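Local coordinates for protein probable receptor YhhM (PDB 3Q6C) that is of unknown function but is possibly a receptor, a DUF2500 family member built as a small antiparallel beta sheet with one short helix, at residues E32-R40 against V49-L60. Sequence-based numbering, arbitrary orientation.
Sequences EMRYEASFR and VFRLDAPQYHAL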
loop_
_atom_site.group_PDB
_atom_site.type_symbol
_atom_site.label_atom_id
_atom_site.label_comp_id
_atom_site.label_asym_id
_atom_site.label_seq_id
_atom_site.Cartn_x
_atom_site.Cartn_y
_atom_site.Cartn_z
ATOM N N GLU A 32 18.363 -6.120 -1.775
ATOM C CA GLU A 32 18.372 -6.377 -3.211
ATOM C C GLU A 32 16.982 -6.129 -3.786
ATOM O O GLU A 32 16.837 -5.490 -4.826
ATOM C CB GLU A 32 18.788 -7.822 -3.489
ATOM C CG GLU A 32 19.786 -7.980 -4.629
ATOM C CD GLU A 32 21.216 -7.765 -4.176
ATOM O OE1 GLU A 32 21.671 -8.533 -3.300
ATOM O OE2 GLU A 32 21.884 -6.837 -4.688
HETATM N N MSE A 33 15.962 -6.637 -3.105
HETATM C CA MSE A 33 14.586 -6.460 -3.552
HETATM C C MSE A 33 13.853 -5.390 -2.758
HETATM O O MSE A 33 13.843 -5.416 -1.530
HETATM C CB MSE A 33 13.821 -7.781 -3.440
HETATM C CG MSE A 33 14.325 -8.845 -4.379
HETATM SE SE MSE A 33 14.046 -8.342 -6.226
HETATM C CE MSE A 33 12.674 -9.639 -6.659
ATOM N N ARG A 34 13.242 -4.446 -3.464
ATOM C CA ARG A 34 12.488 -3.383 -2.816
ATOM C C ARG A 34 11.039 -3.459 -3.257
ATOM O O ARG A 34 10.754 -3.652 -4.438
ATOM C CB ARG A 34 13.043 -2.015 -3.186
ATOM C CG ARG A 34 12.422 -0.880 -2.389
ATOM C CD ARG A 34 13.002 0.456 -2.807
ATOM N NE ARG A 34 12.735 1.505 -1.828
ATOM C CZ ARG A 34 13.144 1.474 -0.562
ATOM N NH1 ARG A 34 13.842 0.437 -0.110
ATOM N NH2 ARG A 34 12.863 2.487 0.247
ATOM N N TYR A 35 10.122 -3.305 -2.307
ATOM C CA TYR A 35 8.707 -3.364 -2.631
ATOM C C TYR A 35 7.981 -2.070 -2.284
ATOM O O TYR A 35 8.251 -1.449 -1.256
ATOM C CB TYR A 35 8.053 -4.542 -1.911
ATOM C CG TYR A 35 8.747 -5.871 -2.129
ATOM C CD1 TYR A 35 9.817 -6.267 -1.323
ATOM C CD2 TYR A 35 8.322 -6.742 -3.125
ATOM C CE1 TYR A 35 10.439 -7.507 -1.503
ATOM C CE2 TYR A 35 8.938 -7.977 -3.315
ATOM C CZ TYR A 35 9.990 -8.354 -2.503
ATOM O OH TYR A 35 10.579 -9.587 -2.687
ATOM N N GLU A 36 7.061 -1.668 -3.156
ATOM C CA GLU A 36 6.290 -0.445 -2.970
ATOM C C GLU A 36 4.836 -0.611 -3.420
ATOM O O GLU A 36 4.551 -1.228 -4.450
ATOM C CB GLU A 36 6.927 0.696 -3.762
ATOM C CG GLU A 36 8.235 1.229 -3.195
ATOM C CD GLU A 36 8.956 2.189 -4.146
ATOM O OE1 GLU A 36 8.294 3.033 -4.786
ATOM O OE2 GLU A 36 10.195 2.105 -4.247
ATOM N N ALA A 37 3.917 -0.060 -2.637
ATOM C CA ALA A 37 2.505 -0.118 -2.973
ATOM C C ALA A 37 1.956 1.293 -2.916
ATOM O O ALA A 37 2.291 2.067 -2.019
ATOM C CB ALA A 37 1.772 -0.994 -1.998
ATOM N N SER A 38 1.123 1.641 -3.885
ATOM C CA SER A 38 0.537 2.970 -3.897
ATOM C C SER A 38 -0.940 2.891 -3.584
ATOM O O SER A 38 -1.638 2.008 -4.069
ATOM C CB SER A 38 0.735 3.646 -5.252
ATOM O OG SER A 38 2.077 4.059 -5.421
ATOM N N PHE A 39 -1.404 3.816 -2.755
ATOM C CA PHE A 39 -2.805 3.877 -2.386
ATOM C C PHE A 39 -3.372 5.207 -2.855
ATOM O O PHE A 39 -2.720 6.259 -2.746
ATOM C CB PHE A 39 -2.936 3.725 -0.884
ATOM C CG PHE A 39 -2.467 2.397 -0.389
ATOM C CD1 PHE A 39 -3.329 1.303 -0.379
ATOM C CD2 PHE A 39 -1.142 2.218 0.013
ATOM C CE1 PHE A 39 -2.878 0.043 0.025
ATOM C CE2 PHE A 39 -0.681 0.967 0.415
ATOM C CZ PHE A 39 -1.550 -0.127 0.421
ATOM N N ARG A 40 -4.582 5.158 -3.396
ATOM C CA ARG A 40 -5.221 6.362 -3.895
ATOM C C ARG A 40 -6.617 6.535 -3.320
ATOM O O ARG A 40 -7.337 5.565 -3.098
ATOM C CB ARG A 40 -5.291 6.310 -5.423
ATOM C CG ARG A 40 -6.029 7.461 -6.056
ATOM C CD ARG A 40 -6.187 7.219 -7.529
ATOM N NE ARG A 40 -4.897 7.170 -8.202
ATOM C CZ ARG A 40 -4.685 6.504 -9.330
ATOM N NH1 ARG A 40 -5.682 5.831 -9.894
ATOM N NH2 ARG A 40 -3.486 6.523 -9.899
ATOM N N VAL A 49 2.868 6.632 -1.805
ATOM C CA VAL A 49 3.747 5.477 -1.846
ATOM C C VAL A 49 4.242 5.009 -0.487
ATOM O O VAL A 49 4.803 5.785 0.283
ATOM C CB VAL A 49 4.984 5.766 -2.704
ATOM C CG1 VAL A 49 5.819 4.497 -2.853
ATOM C CG2 VAL A 49 4.558 6.296 -4.050
ATOM N N PHE A 50 4.038 3.725 -0.214
ATOM C CA PHE A 50 4.484 3.113 1.027
ATOM C C PHE A 50 5.455 1.965 0.731
ATOM O O PHE A 50 5.240 1.171 -0.194
ATOM C CB PHE A 50 3.290 2.568 1.795
ATOM C CG PHE A 50 2.470 3.620 2.468
ATOM C CD1 PHE A 50 2.862 4.140 3.702
ATOM C CD2 PHE A 50 1.293 4.078 1.885
ATOM C CE1 PHE A 50 2.089 5.096 4.348
ATOM C CE2 PHE A 50 0.509 5.036 2.519
ATOM C CZ PHE A 50 0.906 5.547 3.756
ATOM N N ARG A 51 6.529 1.890 1.512
ATOM C CA ARG A 51 7.507 0.820 1.360
ATOM C C ARG A 51 7.001 -0.353 2.190
ATOM O O ARG A 51 6.531 -0.167 3.308
ATOM C CB ARG A 51 8.874 1.235 1.892
ATOM C CG ARG A 51 9.912 0.163 1.675
ATOM C CD ARG A 51 11.069 0.229 2.659
ATOM N NE ARG A 51 11.905 -0.967 2.537
ATOM C CZ ARG A 51 12.776 -1.382 3.454
ATOM N NH1 ARG A 51 12.945 -0.696 4.580
ATOM N NH2 ARG A 51 13.457 -2.501 3.258
ATOM N N LEU A 52 7.099 -1.557 1.644
ATOM C CA LEU A 52 6.644 -2.749 2.345
ATOM C C LEU A 52 7.680 -3.859 2.214
ATOM O O LEU A 52 8.611 -3.767 1.402
ATOM C CB LEU A 52 5.343 -3.261 1.724
ATOM C CG LEU A 52 4.197 -2.311 1.427
ATOM C CD1 LEU A 52 3.112 -3.043 0.659
ATOM C CD2 LEU A 52 3.663 -1.765 2.720
ATOM N N ASP A 53 7.531 -4.907 3.017
ATOM C CA ASP A 53 8.425 -6.040 2.862
ATOM C C ASP A 53 7.629 -6.942 1.927
ATOM O O ASP A 53 6.476 -6.634 1.605
ATOM C CB ASP A 53 8.727 -6.733 4.198
ATOM C CG ASP A 53 7.489 -7.196 4.923
ATOM O OD1 ASP A 53 6.386 -7.178 4.336
ATOM O OD2 ASP A 53 7.633 -7.592 6.098
ATOM N N ALA A 54 8.218 -8.047 1.495
ATOM C CA ALA A 54 7.540 -8.933 0.559
ATOM C C ALA A 54 6.237 -9.564 1.048
ATOM O O ALA A 54 5.225 -9.528 0.347
ATOM C CB ALA A 54 8.500 -10.017 0.095
ATOM N N PRO A 55 6.237 -10.156 2.251
ATOM C CA PRO A 55 4.994 -10.777 2.739
ATOM C C PRO A 55 3.819 -9.800 2.736
ATOM O O PRO A 55 2.724 -10.122 2.278
ATOM C CB PRO A 55 5.356 -11.225 4.161
ATOM C CG PRO A 55 6.842 -11.385 4.112
ATOM C CD PRO A 55 7.293 -10.212 3.275
ATOM N N GLN A 56 4.067 -8.604 3.252
ATOM C CA GLN A 56 3.052 -7.570 3.338
ATOM C C GLN A 56 2.635 -7.166 1.926
ATOM O O GLN A 56 1.457 -6.915 1.654
ATOM C CB GLN A 56 3.617 -6.360 4.096
ATOM C CG GLN A 56 2.575 -5.466 4.749
ATOM C CD GLN A 56 1.864 -6.135 5.922
ATOM O OE1 GLN A 56 2.480 -6.452 6.947
ATOM N NE2 GLN A 56 0.562 -6.349 5.775
ATOM N N TYR A 57 3.620 -7.115 1.033
ATOM C CA TYR A 57 3.405 -6.744 -0.359
ATOM C C TYR A 57 2.573 -7.774 -1.127
ATOM O O TYR A 57 1.611 -7.420 -1.810
ATOM C CB TYR A 57 4.761 -6.549 -1.035
ATOM C CG TYR A 57 4.718 -6.275 -2.519
ATOM C CD1 TYR A 57 4.820 -7.321 -3.443
ATOM C CD2 TYR A 57 4.669 -4.965 -3.003
ATOM C CE1 TYR A 57 4.892 -7.064 -4.814
ATOM C CE2 TYR A 57 4.743 -4.697 -4.368
ATOM C CZ TYR A 57 4.862 -5.749 -5.265
ATOM O OH TYR A 57 5.010 -5.485 -6.606
ATOM N N HIS A 58 2.942 -9.047 -1.022
ATOM C CA HIS A 58 2.192 -10.086 -1.720
ATOM C C HIS A 58 0.794 -10.244 -1.144
ATOM O O HIS A 58 -0.056 -10.875 -1.751
ATOM C CB HIS A 58 2.941 -11.422 -1.673
ATOM C CG HIS A 58 4.235 -11.408 -2.426
ATOM N ND1 HIS A 58 4.320 -11.034 -3.752
ATOM C CD2 HIS A 58 5.503 -11.675 -2.031
ATOM C CE1 HIS A 58 5.583 -11.066 -4.138
ATOM N NE2 HIS A 58 6.322 -11.450 -3.111
ATOM N N ALA A 59 0.550 -9.651 0.021
ATOM C CA ALA A 59 -0.769 -9.731 0.655
ATOM C C ALA A 59 -1.772 -8.774 0.008
ATOM O O ALA A 59 -2.977 -8.994 0.089
ATOM C CB ALA A 59 -0.661 -9.426 2.135
ATOM N N LEU A 60 -1.265 -7.720 -0.631
ATOM C CA LEU A 60 -2.108 -6.727 -1.289
ATOM C C LEU A 60 -2.493 -7.118 -2.700
ATOM O O LEU A 60 -1.796 -7.888 -3.360
ATOM C CB LEU A 60 -1.396 -5.380 -1.364
ATOM C CG LEU A 60 -1.088 -4.613 -0.085
ATOM C CD1 LEU A 60 -0.479 -3.282 -0.479
ATOM C CD2 LEU A 60 -2.353 -4.402 0.740
HETATM O O HOH W 1 10.995 -3.362 0.268
HETATM O O HOH W 2 8.884 -11.454 -3.152
#
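Ala37 and Phe50 pair at the heart of an antiparallel beta hairpin, strand 33-41 with strand 48-52, whose second arm runs on into helix 54-59 that packs back over one face of the first. As a hydrogen-bonded pair they exchange two backbone hydrogen bonds, Ala37 N to Phe50 O and Phe50 N to Ala37 O, each 3.0 Å and nearly straight. Leu52 N still donates to Tyr35 O at 3.1 Å, but in the reverse direction a water accepts from Tyr35 N and donates to Leu52 O, both at 2.7 Å. On the helix side, Tyr35 turns CG away from its carbonyl carbon (chi1 -53°), which lays the ring on the helix start; Ala54 CB lies over one face, 3.4 Å from Tyr35 CZ. Tyr35 CD2 in turn sits over a face of the Tyr57 ring, offset toward its rim, the two planes inclined at 52°. His58 is the third ring of this aromatic cluster, and a second water bridges its NE2 to Tyr35 OH. Further along, Leu60 CD1 rests against both Ala37 CB and Phe39 CZ, 3.5 Å from the latter, while Phe39 CD2 meets Phe50 CD2. The reverse face is more polar: Val49 CG1 packs against Glu36, whose carboxylate pairs with Arg12. Strand 2-15 flanks 33-41 on the side away from 48-52, Lys11 makes a cation-pi contact with Tyr57, and Phe75 and Phe78 of strand 74-80 close over Leu52, Phe39 and Leu60.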